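Local coordinates for protein 3',5'-nucleoside bisphosphate phosphatase (Chromobacterium violaceum, PDB 2YB1) that hydrolyses the 3'-phosphate of nucleoside 3',5'-bisphosphates, using three manganese ions, to give nucleoside 5'-phosphates and orthophosphate, at residues 18-23 with 47-52; 39-43 with 92-96; 84-88 with 179-183; 99-103 with 129-134; 173-178 with 208-214. All blocks are in the same frame, centred on the assembly; numbering follows the deposited sequence.

Interaction 1. Residues 18-23 with 47-52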
# COMPACT_ATOMS: atom_id res chain seq x y z
N THR A 18 -7.40 9.54 -9.62
CA THR A 18 -7.58 10.41 -8.47
C THR A 18 -8.40 9.67 -7.39
O THR A 18 -9.04 8.66 -7.67
CB THR A 18 -8.32 11.72 -8.84
OG1 THR A 18 -9.66 11.41 -9.24
CG2 THR A 18 -7.59 12.44 -9.98
N PRO A 19 -8.37 10.18 -6.16
CA PRO A 19 -9.19 9.57 -5.11
C PRO A 19 -10.66 9.45 -5.55
O PRO A 19 -11.28 8.42 -5.32
CB PRO A 19 -9.02 10.53 -3.93
CG PRO A 19 -7.62 11.13 -4.16
CD PRO A 19 -7.56 11.32 -5.65
N THR A 20 -11.21 10.49 -6.17
CA THR A 20 -12.60 10.42 -6.63
C THR A 20 -12.77 9.33 -7.70
O THR A 20 -13.69 8.52 -7.64
CB THR A 20 -13.13 11.78 -7.12
OG1 THR A 20 -13.25 12.67 -6.01
CG2 THR A 20 -14.51 11.63 -7.74
N GLU A 21 -11.85 9.31 -8.66
CA GLU A 21 -11.96 8.36 -9.77
C GLU A 21 -11.85 6.91 -9.32
O GLU A 21 -12.58 6.05 -9.82
CB GLU A 21 -10.90 8.65 -10.83
CG GLU A 21 -11.13 9.93 -11.60
CD GLU A 21 -9.95 10.30 -12.49
OE1 GLU A 21 -8.84 9.77 -12.27
OE2 GLU A 21 -10.13 11.12 -13.40
N VAL A 22 -10.95 6.63 -8.38
CA VAL A 22 -10.71 5.24 -7.96
C VAL A 22 -11.89 4.73 -7.12
O VAL A 22 -12.32 3.58 -7.27
CB VAL A 22 -9.33 5.06 -7.25
CG1 VAL A 22 -9.33 5.70 -5.87
CG2 VAL A 22 -8.93 3.55 -7.19
N ILE A 23 -12.45 5.61 -6.28
CA ILE A 23 -13.65 5.26 -5.52
C ILE A 23 -14.84 5.01 -6.46
O ILE A 23 -15.59 4.04 -6.28
CB ILE A 23 -14.02 6.37 -4.49
CG1 ILE A 23 -12.94 6.49 -3.39
CG2 ILE A 23 -15.40 6.11 -3.87
CD1 ILE A 23 -12.75 5.22 -2.57
N GLU A 47 -10.91 13.46 0.25
CA GLU A 47 -11.59 13.35 -1.04
C GLU A 47 -12.21 11.96 -1.24
O GLU A 47 -13.37 11.83 -1.66
CB GLU A 47 -10.63 13.66 -2.19
CG GLU A 47 -11.27 13.54 -3.57
CD GLU A 47 -10.28 13.81 -4.70
OE1 GLU A 47 -9.24 14.46 -4.46
OE2 GLU A 47 -10.56 13.36 -5.83
N ALA A 48 -11.43 10.92 -0.96
CA ALA A 48 -11.94 9.56 -1.09
C ALA A 48 -13.16 9.34 -0.20
O ALA A 48 -14.14 8.74 -0.62
CB ALA A 48 -10.84 8.52 -0.75
N ALA A 49 -13.09 9.84 1.04
CA ALA A 49 -14.21 9.70 1.98
C ALA A 49 -15.48 10.36 1.45
O ALA A 49 -16.58 9.81 1.53
CB ALA A 49 -13.83 10.26 3.36
N ALA A 50 -15.34 11.56 0.92
CA ALA A 50 -16.48 12.28 0.37
C ALA A 50 -17.06 11.54 -0.83
O ALA A 50 -18.29 11.45 -1.00
CB ALA A 50 -16.08 13.71 -0.02
N ALA A 51 -16.18 11.02 -1.68
CA ALA A 51 -16.61 10.27 -2.86
C ALA A 51 -17.32 8.98 -2.47
O ALA A 51 -18.35 8.62 -3.05
CB ALA A 51 -15.41 9.99 -3.78
N ALA A 52 -16.80 8.28 -1.46
CA ALA A 52 -17.44 7.06 -0.98
C ALA A 52 -18.82 7.33 -0.37
O ALA A 52 -19.80 6.66 -0.71
CB ALA A 52 -16.53 6.32 0.03
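E47 OE2 is gripped twice by T20: the hydroxyl OG1 donates to it at 2.8 Å on the anti side of the carboxylate, while the backbone T20 N reaches OE2 at 3.0 Å from well above the carboxylate plane. This links two neighbouring helices of the PHP domain's TIM-barrel-like fold, 19-27 and 45-54, whose short segments run 8.3 Å apart at a crossing angle of -39°. T20 lies in the first turn of its helix, where backbone N-H groups still lack acceptors from the helix itself, and the glutamate supplies one. The turn is closed by a capping box as well: T18 OG1 takes the N-H of E21, and E21 OE1 takes that of T18. The negative carboxylate of E47 therefore sits beside a helix N-terminus, which probably stabilises its charge.

E47 gets there with CG anti to its backbone N (chi1 179°) and the rest of the chain extended, laid at about a right angle across P19. The proline ring backs the carboxylate, with P19 CB 3.6 Å from E47 CD. Deeper in, the contact turns apolar and small. The small side chains A48, A51 and A52 let I23 pack close with both branches of its CB. Beneath them F59 of strand 59-69 meets I23, A48 and A52, so the helix pair rests on the sheet. The CG1 branch of I23 lies 3.9 Å from A48 CB, and its CG2 methyl presses on the backbone at A52 N, 3.5 Å away.

Interaction 2. Residues 39-43 with 92-96. With MN (manganese (II) ion), chain B.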
# COMPACT_ATOMS: atom_id res chain seq x y z
N HIS A 39 0.74 5.30 -0.39
CA HIS A 39 2.07 5.16 0.21
C HIS A 39 2.45 6.39 1.01
O HIS A 39 2.44 7.51 0.49
CB HIS A 39 3.12 5.00 -0.88
CG HIS A 39 3.01 3.72 -1.65
ND1 HIS A 39 3.38 2.50 -1.12
CD2 HIS A 39 2.62 3.47 -2.92
CE1 HIS A 39 3.20 1.56 -2.03
NE2 HIS A 39 2.75 2.12 -3.13
N ASP A 40 2.78 6.18 2.29
CA ASP A 40 3.47 7.17 3.12
C ASP A 40 2.80 8.54 3.12
O ASP A 40 3.46 9.58 3.33
CB ASP A 40 4.93 7.27 2.67
CG ASP A 40 5.64 5.93 2.75
OD1 ASP A 40 5.32 5.17 3.68
OD2 ASP A 40 6.48 5.61 1.88
N CYS A 41 1.50 8.54 2.86
CA CYS A 41 0.75 9.78 2.67
C CYS A 41 -0.74 9.57 2.95
O CYS A 41 -1.28 8.52 2.61
CB CYS A 41 0.95 10.25 1.23
SG CYS A 41 0.30 11.90 0.92
N THR A 42 -1.39 10.53 3.60
CA THR A 42 -2.86 10.55 3.76
C THR A 42 -3.64 11.58 2.90
O THR A 42 -4.83 11.82 3.13
CB THR A 42 -3.28 10.57 5.25
OG1 THR A 42 -2.63 11.66 5.92
CG2 THR A 42 -2.83 9.26 5.92
N GLY A 43 -2.95 12.24 1.98
CA GLY A 43 -3.49 13.40 1.29
C GLY A 43 -4.74 13.16 0.46
O GLY A 43 -5.43 14.12 0.07
N LEU A 92 4.98 10.09 8.84
CA LEU A 92 4.83 9.93 7.40
C LEU A 92 5.66 10.96 6.64
O LEU A 92 6.30 10.65 5.63
CB LEU A 92 3.37 10.02 6.97
CG LEU A 92 2.44 8.93 7.50
CD1 LEU A 92 1.06 9.14 6.88
CD2 LEU A 92 2.98 7.53 7.19
N LYS A 93 5.65 12.20 7.13
CA LYS A 93 6.44 13.25 6.49
C LYS A 93 7.94 12.89 6.50
O LYS A 93 8.65 13.12 5.52
CB LYS A 93 6.21 14.60 7.18
CG LYS A 93 6.81 15.77 6.43
CD LYS A 93 6.41 17.08 7.06
CE LYS A 93 6.93 18.25 6.23
NZ LYS A 93 6.53 19.58 6.79
N SER A 94 8.41 12.32 7.61
CA SER A 94 9.83 11.97 7.72
C SER A 94 10.22 10.86 6.73
O SER A 94 11.35 10.83 6.26
CB SER A 94 10.20 11.58 9.16
OG SER A 94 9.80 10.25 9.48
N ILE A 95 9.27 9.98 6.41
CA ILE A 95 9.47 8.94 5.39
C ILE A 95 9.48 9.52 3.96
O ILE A 95 10.18 9.01 3.09
CB ILE A 95 8.38 7.83 5.45
CG1 ILE A 95 8.24 7.26 6.86
CG2 ILE A 95 8.69 6.73 4.44
CD1 ILE A 95 9.55 6.88 7.51
N ARG A 96 8.69 10.56 3.71
CA ARG A 96 8.64 11.16 2.38
C ARG A 96 9.88 12.01 2.07
O ARG A 96 10.19 12.25 0.90
CB ARG A 96 7.39 12.05 2.22
CG ARG A 96 6.07 11.32 2.35
CD ARG A 96 4.91 12.16 1.85
NE ARG A 96 4.69 13.39 2.63
CZ ARG A 96 3.95 13.45 3.73
NH1 ARG A 96 3.39 12.34 4.22
NH2 ARG A 96 3.77 14.61 4.36
MN MN B . 2.52 1.10 -5.08
O HOH W 1 7.95 7.83 1.35
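R96 bends at chi3 (-64°), which folds its guanidinium back toward the loop and sets NH1 against the carbonyl of D40. D40 CG, with chi1 at -57°, stands beside its own backbone N and comes against I95. The R96 NH1 to D40 O bond is 2.9 Å long and fairly straight (162°); it lies in the carbonyl plane and in the guanidinium plane alike, an edge-on approach. R96 CG and CD pass 3.3 Å from the same oxygen, so the arginine chain passes beside the oxygen before NH1 bonds to it. The D40 carboxylate lies across the I95 CG2 methyl, 3.6 Å from OD2, and a water that donates to OD2 also reaches I95 O weakly. S66 OG is a further hydrogen-bond partner of OD2, and R99 a long, weak ionic one. L92 fills the apolar end, its CD1 lying 4.0 Å from T42 CG2. At the other end of the loop H39 NE2 binds manganese at 2.2 Å, D14 and H250 being fellow ligands of that ion. Helix 86-96 thus packs on and hydrogen-bonds to a metal-binding loop that follows strand 33-36, part of the trinuclear manganese centre of a PHP-family phosphatase.

Interaction 3. Residues 84-88 with 179-183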
# COMPACT_ATOMS: atom_id res chain seq x y z
N ALA A 84 -5.29 13.10 11.07
CA ALA A 84 -4.91 14.35 11.72
C ALA A 84 -4.05 14.15 12.97
O ALA A 84 -3.56 15.11 13.55
CB ALA A 84 -6.14 15.17 12.05
N GLU A 85 -3.87 12.90 13.40
CA GLU A 85 -3.03 12.66 14.57
C GLU A 85 -1.58 13.10 14.30
O GLU A 85 -0.98 12.70 13.30
CB GLU A 85 -3.10 11.18 14.99
CG GLU A 85 -2.64 10.92 16.41
CD GLU A 85 -1.13 10.97 16.53
OE1 GLU A 85 -0.45 10.38 15.67
OE2 GLU A 85 -0.62 11.59 17.49
N PRO A 86 -1.01 13.94 15.18
CA PRO A 86 0.28 14.61 14.92
C PRO A 86 1.49 13.68 14.76
O PRO A 86 2.31 13.92 13.88
CB PRO A 86 0.49 15.52 16.15
CG PRO A 86 -0.80 15.49 16.92
CD PRO A 86 -1.55 14.25 16.52
N ALA A 87 1.63 12.66 15.60
CA ALA A 87 2.78 11.77 15.51
C ALA A 87 2.81 10.99 14.20
O ALA A 87 3.85 10.88 13.56
CB ALA A 87 2.82 10.82 16.71
N LEU A 88 1.67 10.44 13.80
CA LEU A 88 1.54 9.79 12.50
C LEU A 88 1.89 10.76 11.36
O LEU A 88 2.68 10.43 10.46
CB LEU A 88 0.10 9.28 12.32
CG LEU A 88 -0.31 8.71 10.96
CD1 LEU A 88 0.52 7.48 10.59
CD2 LEU A 88 -1.80 8.37 10.95
N TRP A 179 2.86 4.48 15.04
CA TRP A 179 2.19 5.64 14.47
C TRP A 179 0.74 5.27 14.12
O TRP A 179 -0.20 6.02 14.40
CB TRP A 179 2.93 6.13 13.21
CG TRP A 179 4.29 6.74 13.49
CD1 TRP A 179 4.71 7.33 14.65
CD2 TRP A 179 5.40 6.80 12.58
NE1 TRP A 179 6.01 7.75 14.52
CE2 TRP A 179 6.46 7.44 13.26
CE3 TRP A 179 5.59 6.39 11.26
CZ2 TRP A 179 7.69 7.68 12.66
CZ3 TRP A 179 6.83 6.62 10.66
CH2 TRP A 179 7.86 7.26 11.37
N ILE A 180 0.57 4.10 13.54
CA ILE A 180 -0.75 3.64 13.13
C ILE A 180 -1.65 3.43 14.33
O ILE A 180 -2.78 3.93 14.36
CB ILE A 180 -0.65 2.36 12.30
CG1 ILE A 180 -0.05 2.69 10.93
CG2 ILE A 180 -2.02 1.67 12.16
CD1 ILE A 180 0.52 1.49 10.20
N VAL A 181 -1.14 2.71 15.33
CA VAL A 181 -1.90 2.41 16.54
C VAL A 181 -2.20 3.67 17.35
O VAL A 181 -3.32 3.83 17.85
CB VAL A 181 -1.16 1.38 17.42
CG1 VAL A 181 -1.84 1.26 18.80
CG2 VAL A 181 -1.09 0.02 16.71
N GLY A 182 -1.22 4.55 17.48
CA GLY A 182 -1.39 5.80 18.21
C GLY A 182 -2.42 6.71 17.55
O GLY A 182 -2.96 7.62 18.18
N ALA A 183 -2.66 6.47 16.25
CA ALA A 183 -3.68 7.21 15.49
C ALA A 183 -5.03 6.52 15.53
O ALA A 183 -5.97 6.93 14.83
CB ALA A 183 -3.23 7.44 14.04
O HOH W 2 0.39 7.95 16.35
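W179 meets the start of helix 86-96 with both its ring and its CB. The A87 carbonyl oxygen sits over one face of the indole, toward the rim, 3.8 Å from W179 CD1, while L88 CD1 packs at 3.8 Å on W179 CB. With chi1 at -69°, the indole CG stands beside the W179 backbone N, and the ring continues along helix 86-96 to touch S94 and I95. The W179 carbonyl oxygen accepts from a water that also donates to E85 OE1, at 2.8 and 2.7 Å respectively. I180 adds little to this contact and turns to I81 instead. At G182 the carbonyl oxygen comes 3.8 Å from E85 CG. A183 closes the series: its CB touches L88 CD2 at 3.5 Å and E85 CB at 3.9 Å, and its backbone is bonded to D82. E85 is the N-cap of helix 86-96, its chain bent at chi2 (-76°) so that OE1 receives the N-H of L88, 2.8 Å from L88 N, and OE2 that of A87. The result is a helix N-terminus, capped by its own glutamate, packed against the C-terminal turn of helix 173-182 within the PHP domain's TIM-barrel-like fold.

Interaction 4. Residues 99-103 with 129-134. With AMP (adenosine monophosphate), chain E.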
# COMPACT_ATOMS: atom_id res chain seq x y z
N ARG A 99 12.58 11.14 -0.58
CA ARG A 99 12.03 10.52 -1.79
C ARG A 99 12.49 11.22 -3.08
O ARG A 99 12.93 10.56 -4.02
CB ARG A 99 10.49 10.49 -1.69
CG ARG A 99 9.85 9.33 -2.41
CD ARG A 99 8.40 9.13 -1.97
NE ARG A 99 8.18 7.84 -1.31
CZ ARG A 99 8.35 6.65 -1.90
NH1 ARG A 99 8.76 6.57 -3.16
NH2 ARG A 99 8.12 5.53 -1.21
N LEU A 100 12.37 12.55 -3.13
CA LEU A 100 12.78 13.30 -4.32
C LEU A 100 14.27 13.15 -4.63
O LEU A 100 14.66 12.92 -5.79
CB LEU A 100 12.42 14.79 -4.18
CG LEU A 100 11.16 15.19 -4.94
CD1 LEU A 100 10.67 16.58 -4.53
CD2 LEU A 100 11.41 15.11 -6.45
N GLU A 101 15.09 13.30 -3.60
CA GLU A 101 16.54 13.12 -3.71
C GLU A 101 16.88 11.73 -4.28
O GLU A 101 17.67 11.60 -5.21
CB GLU A 101 17.17 13.31 -2.33
CG GLU A 101 18.62 12.91 -2.19
CD GLU A 101 19.11 13.04 -0.74
OE1 GLU A 101 18.41 12.55 0.18
OE2 GLU A 101 20.20 13.61 -0.52
N ARG A 102 16.28 10.69 -3.71
CA ARG A 102 16.49 9.33 -4.18
C ARG A 102 16.10 9.18 -5.65
O ARG A 102 16.77 8.48 -6.42
CB ARG A 102 15.65 8.38 -3.32
CG ARG A 102 15.58 6.92 -3.78
CD ARG A 102 14.66 6.18 -2.79
NE ARG A 102 14.39 4.77 -3.09
CZ ARG A 102 13.25 4.32 -3.61
NH1 ARG A 102 12.27 5.17 -3.92
NH2 ARG A 102 13.10 3.01 -3.81
N ALA A 103 15.01 9.84 -6.03
CA ALA A 103 14.53 9.78 -7.42
C ALA A 103 15.49 10.43 -8.42
O ALA A 103 15.68 9.91 -9.51
CB ALA A 103 13.13 10.39 -7.54
N PRO A 129 5.40 15.68 -6.67
CA PRO A 129 6.84 15.41 -6.76
C PRO A 129 7.43 14.70 -5.53
O PRO A 129 8.30 13.83 -5.69
CB PRO A 129 7.44 16.81 -6.91
CG PRO A 129 6.37 17.57 -7.65
CD PRO A 129 5.07 17.05 -7.10
N GLU A 130 6.94 15.05 -4.34
CA GLU A 130 7.45 14.45 -3.11
C GLU A 130 7.12 12.96 -2.98
O GLU A 130 7.75 12.24 -2.20
CB GLU A 130 6.89 15.20 -1.90
CG GLU A 130 7.14 16.71 -1.93
CD GLU A 130 8.49 17.11 -1.35
OE1 GLU A 130 9.31 16.21 -1.06
OE2 GLU A 130 8.71 18.33 -1.18
N MET A 131 6.12 12.51 -3.73
CA MET A 131 5.69 11.10 -3.70
C MET A 131 6.32 10.26 -4.81
O MET A 131 5.94 9.10 -5.01
CB MET A 131 4.17 10.98 -3.75
CG MET A 131 3.47 11.50 -2.49
SD MET A 131 4.23 10.90 -0.97
CE MET A 131 4.57 9.17 -1.27
N ILE A 132 7.25 10.86 -5.55
CA ILE A 132 7.86 10.20 -6.71
C ILE A 132 8.36 8.78 -6.36
O ILE A 132 9.04 8.57 -5.36
CB ILE A 132 9.02 11.08 -7.29
CG1 ILE A 132 9.63 10.45 -8.55
CG2 ILE A 132 10.10 11.37 -6.24
CD1 ILE A 132 8.73 10.48 -9.79
N SER A 133 8.03 7.82 -7.22
CA SER A 133 8.13 6.40 -6.87
C SER A 133 8.73 5.59 -8.02
O SER A 133 8.64 6.01 -9.17
CB SER A 133 6.71 5.90 -6.57
OG SER A 133 6.56 4.51 -6.72
N ARG A 134 9.32 4.43 -7.71
CA ARG A 134 9.75 3.49 -8.75
C ARG A 134 8.60 3.18 -9.71
O ARG A 134 8.85 2.85 -10.87
CB ARG A 134 10.24 2.17 -8.14
CG ARG A 134 11.58 2.29 -7.40
CD ARG A 134 12.13 0.93 -6.97
NE ARG A 134 11.41 0.39 -5.81
CZ ARG A 134 11.34 -0.90 -5.51
NH1 ARG A 134 11.95 -1.80 -6.28
NH2 ARG A 134 10.67 -1.29 -4.42
P AMP E . 9.21 3.01 -4.08
O1P AMP E . 10.35 2.05 -3.84
O2P AMP E . 8.40 3.11 -2.80
O3P AMP E . 9.73 4.29 -4.69
O5' AMP E . 8.36 2.22 -5.17
C5' AMP E . 7.75 0.98 -4.85
C4' AMP E . 6.54 0.72 -5.70
O4' AMP E . 6.94 0.22 -6.99
C3' AMP E . 5.58 -0.33 -5.17
O3' AMP E . 4.68 0.18 -4.20
C2' AMP E . 4.88 -0.84 -6.43
O2' AMP E . 3.80 0.02 -6.78
C1' AMP E . 5.98 -0.70 -7.48
N9 AMP E . 6.65 -1.98 -7.75
C8 AMP E . 7.69 -2.51 -7.06
N7 AMP E . 8.04 -3.72 -7.58
C5 AMP E . 7.21 -3.98 -8.61
C6 AMP E . 7.03 -5.08 -9.59
N6 AMP E . 7.82 -6.17 -9.56
N1 AMP E . 6.04 -4.94 -10.51
C2 AMP E . 5.23 -3.86 -10.55
N3 AMP E . 5.34 -2.83 -9.68
C4 AMP E . 6.29 -2.84 -8.72
O HOH W 3 11.93 8.07 -4.69
O HOH W 4 10.48 13.75 -1.23
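Hydrogen bonds from charged groups dominate one end of this contact, where R99 and R102 from helix 99-112 join R134 round the AMP phosphate. R99 spreads its two terminal nitrogens: NH2 donates to O2P, and NH1 donates both to AMP O3P at 2.9 Å and to I132 O at 3.0 Å. The I132 oxygen lies near the guanidinium plane, although NH1 itself sits above the carbonyl plane. R102, fully extended from CG to NE, points NH1 at AMP O3P (2.8 Å) and NH2 at O1P. R134 crosses it with the guanidinium planes 80° apart, sends NE to AMP O1P at 2.8 Å, and offers its backbone N to O3P. AMP is also hydrogen-bonded to T135 OG1. O3P thus collects three N-H groups, from R99, R102 and R134.

Water joins the two segments: one molecule donates to R99 O and I132 O and accepts from R102 NH1. S133 OG caps the following helix through T135 N.

Van der Waals packing holds the remainder. L100 CG lies 3.3 Å from P129 O, and L100 CD2 is 4.0 Å from I132 CG2. A103 CB meets I132 CG2 tightly, at 3.4 Å. M131, bent at chi2 and chi3, brings CE to 3.8 Å from R99 NE.

Because one I132 carbonyl bonds R99 and, through water, is tied to R102, the loop probably helps position R99 and R102 as well as carrying R134. Three positive groups converging on the 5'-phosphate should offset much of its charge and anchor the nucleotide at the manganese site.

Interaction 5. Residues 173-178 with 208-214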
# COMPACT_ATOMS: atom_id res chain seq x y z
N LEU A 173 10.05 -0.72 11.79
CA LEU A 173 8.81 -1.46 12.01
C LEU A 173 8.09 -0.90 13.24
O LEU A 173 6.88 -0.69 13.22
CB LEU A 173 9.11 -2.95 12.20
CG LEU A 173 7.93 -3.90 12.36
CD1 LEU A 173 7.07 -3.84 11.11
CD2 LEU A 173 8.39 -5.34 12.62
N GLU A 174 8.84 -0.67 14.32
CA GLU A 174 8.26 -0.16 15.56
C GLU A 174 7.59 1.20 15.36
O GLU A 174 6.49 1.45 15.87
CB GLU A 174 9.33 -0.11 16.67
CG GLU A 174 9.75 -1.50 17.14
CD GLU A 174 11.05 -1.50 17.93
OE1 GLU A 174 12.01 -0.80 17.53
OE2 GLU A 174 11.12 -2.23 18.96
N ASP A 175 8.25 2.08 14.61
CA ASP A 175 7.67 3.39 14.32
C ASP A 175 6.40 3.29 13.48
O ASP A 175 5.39 3.92 13.81
CB ASP A 175 8.68 4.31 13.66
CG ASP A 175 9.60 4.98 14.66
OD1 ASP A 175 9.30 4.95 15.87
OD2 ASP A 175 10.62 5.56 14.23
N ALA A 176 6.43 2.51 12.40
CA ALA A 176 5.27 2.42 11.52
C ALA A 176 4.03 1.91 12.24
O ALA A 176 2.95 2.53 12.16
CB ALA A 176 5.57 1.57 10.30
N VAL A 177 4.17 0.80 12.96
CA VAL A 177 3.06 0.22 13.72
C VAL A 177 2.56 1.17 14.82
O VAL A 177 1.36 1.36 14.97
CB VAL A 177 3.43 -1.15 14.34
CG1 VAL A 177 2.31 -1.64 15.24
CG2 VAL A 177 3.74 -2.16 13.24
N GLY A 178 3.49 1.76 15.58
CA GLY A 178 3.13 2.67 16.65
C GLY A 178 2.44 3.94 16.19
O GLY A 178 1.54 4.46 16.87
N ASP A 208 7.98 -9.83 15.58
CA ASP A 208 8.42 -8.44 15.72
C ASP A 208 7.25 -7.46 15.54
O ASP A 208 7.10 -6.48 16.27
CB ASP A 208 9.49 -8.13 14.66
CG ASP A 208 10.85 -8.72 15.00
OD1 ASP A 208 10.95 -9.50 15.97
OD2 ASP A 208 11.83 -8.40 14.28
N PHE A 209 6.43 -7.74 14.53
CA PHE A 209 5.25 -6.93 14.19
C PHE A 209 4.28 -6.87 15.38
O PHE A 209 3.87 -5.80 15.83
CB PHE A 209 4.60 -7.56 12.93
CG PHE A 209 3.29 -6.95 12.54
CD1 PHE A 209 3.23 -5.67 11.97
CD2 PHE A 209 2.12 -7.68 12.66
CE1 PHE A 209 2.01 -5.12 11.58
CE2 PHE A 209 0.89 -7.15 12.26
CZ PHE A 209 0.84 -5.86 11.72
N GLN A 210 3.93 -8.04 15.90
CA GLN A 210 3.08 -8.11 17.08
C GLN A 210 3.67 -7.41 18.31
O GLN A 210 2.97 -6.65 18.99
CB GLN A 210 2.75 -9.57 17.41
CG GLN A 210 1.75 -10.18 16.45
CD GLN A 210 1.32 -11.57 16.88
OE1 GLN A 210 2.13 -12.49 16.93
NE2 GLN A 210 0.04 -11.72 17.21
N ALA A 211 4.96 -7.65 18.59
CA ALA A 211 5.63 -6.97 19.70
C ALA A 211 5.47 -5.46 19.61
O ALA A 211 5.36 -4.77 20.62
CB ALA A 211 7.12 -7.36 19.75
N ALA A 212 5.45 -4.94 18.38
CA ALA A 212 5.34 -3.50 18.16
C ALA A 212 3.90 -3.02 18.22
O ALA A 212 3.64 -1.82 18.17
CB ALA A 212 5.99 -3.12 16.82
N GLY A 213 2.96 -3.95 18.35
CA GLY A 213 1.54 -3.63 18.40
C GLY A 213 0.71 -4.00 17.17
O GLY A 213 -0.46 -3.64 17.11
N GLY A 214 1.29 -4.73 16.23
CA GLY A 214 0.60 -5.16 15.02
C GLY A 214 -0.43 -6.27 15.18
O GLY A 214 -0.18 -7.27 15.85
O HOH W 5 5.65 0.23 18.35
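Apolar side chains carry most of this meeting between helix 173-182 and the end of helix 199-211, some of them against backbone. V177 is wedged at its centre. Its CG2, beside the backbone N, touches the F209 ring carbons CD1 and CE1, 3.8 Å from each. CG1, anti to the backbone N (chi1 174°), instead reaches the backbone at the end of the second segment, 3.2 Å from A212 O and 3.4 Å from G214 N. L173 CD2 lies across D208 CB at 3.6 Å, while its CD1 comes to the edge of the F209 ring, near the ring plane. A212 CB packs on E174, 3.9 Å from its CA.

Backbone geometry shapes the second partner. G213 has positive phi (108°) and leaves the helix in a Schellman motif, with G214 N bonded to F209 O at 2.8 Å and G213 N to Q210 O. The turn brings G214 CA over one face of the F209 ring, toward its rim; V177 CG2 meets the ring obliquely from the same side.

The polar link is a single water, which donates to E174 O and A212 O at 2.9 Å each. The charged end of D208 looks elsewhere, to a salt bridge with R204 and a bond from W69.

On the sheet side F209 reaches I76, A187 and I189, and V177 also meets A187. The pairing therefore rests mostly on apolar fit, probably with little directional bonding; the water is an added donor to E174 O, which also takes the N-H of G178, and joins it to A212 O.

How the interactions relate
Helix 86-96 is shared by interactions 2 and 3, and helix 173-182 by interactions 3 and 5, so 2, 3 and 5 form a chain of packing along one side of the fold; V181 touches G213 where 3 and 5 meet. Interactions 2 and 4 meet at the active site, where M131 packs on R96, C41 and H39. Interactions 2, 3 and 5 are only partly buried, but their chemistry differs: 2 has a metal ligand and an arginine bond, 3 a capping glutamate, and 5 is mainly apolar. Interactions 1 and 4 are the buried ones. Interaction 4 is the most heavily charged, built on arginines and nucleotide phosphate; 1 stands apart, about 19 Å from interaction 2 between centres, though the two adjoin in sequence.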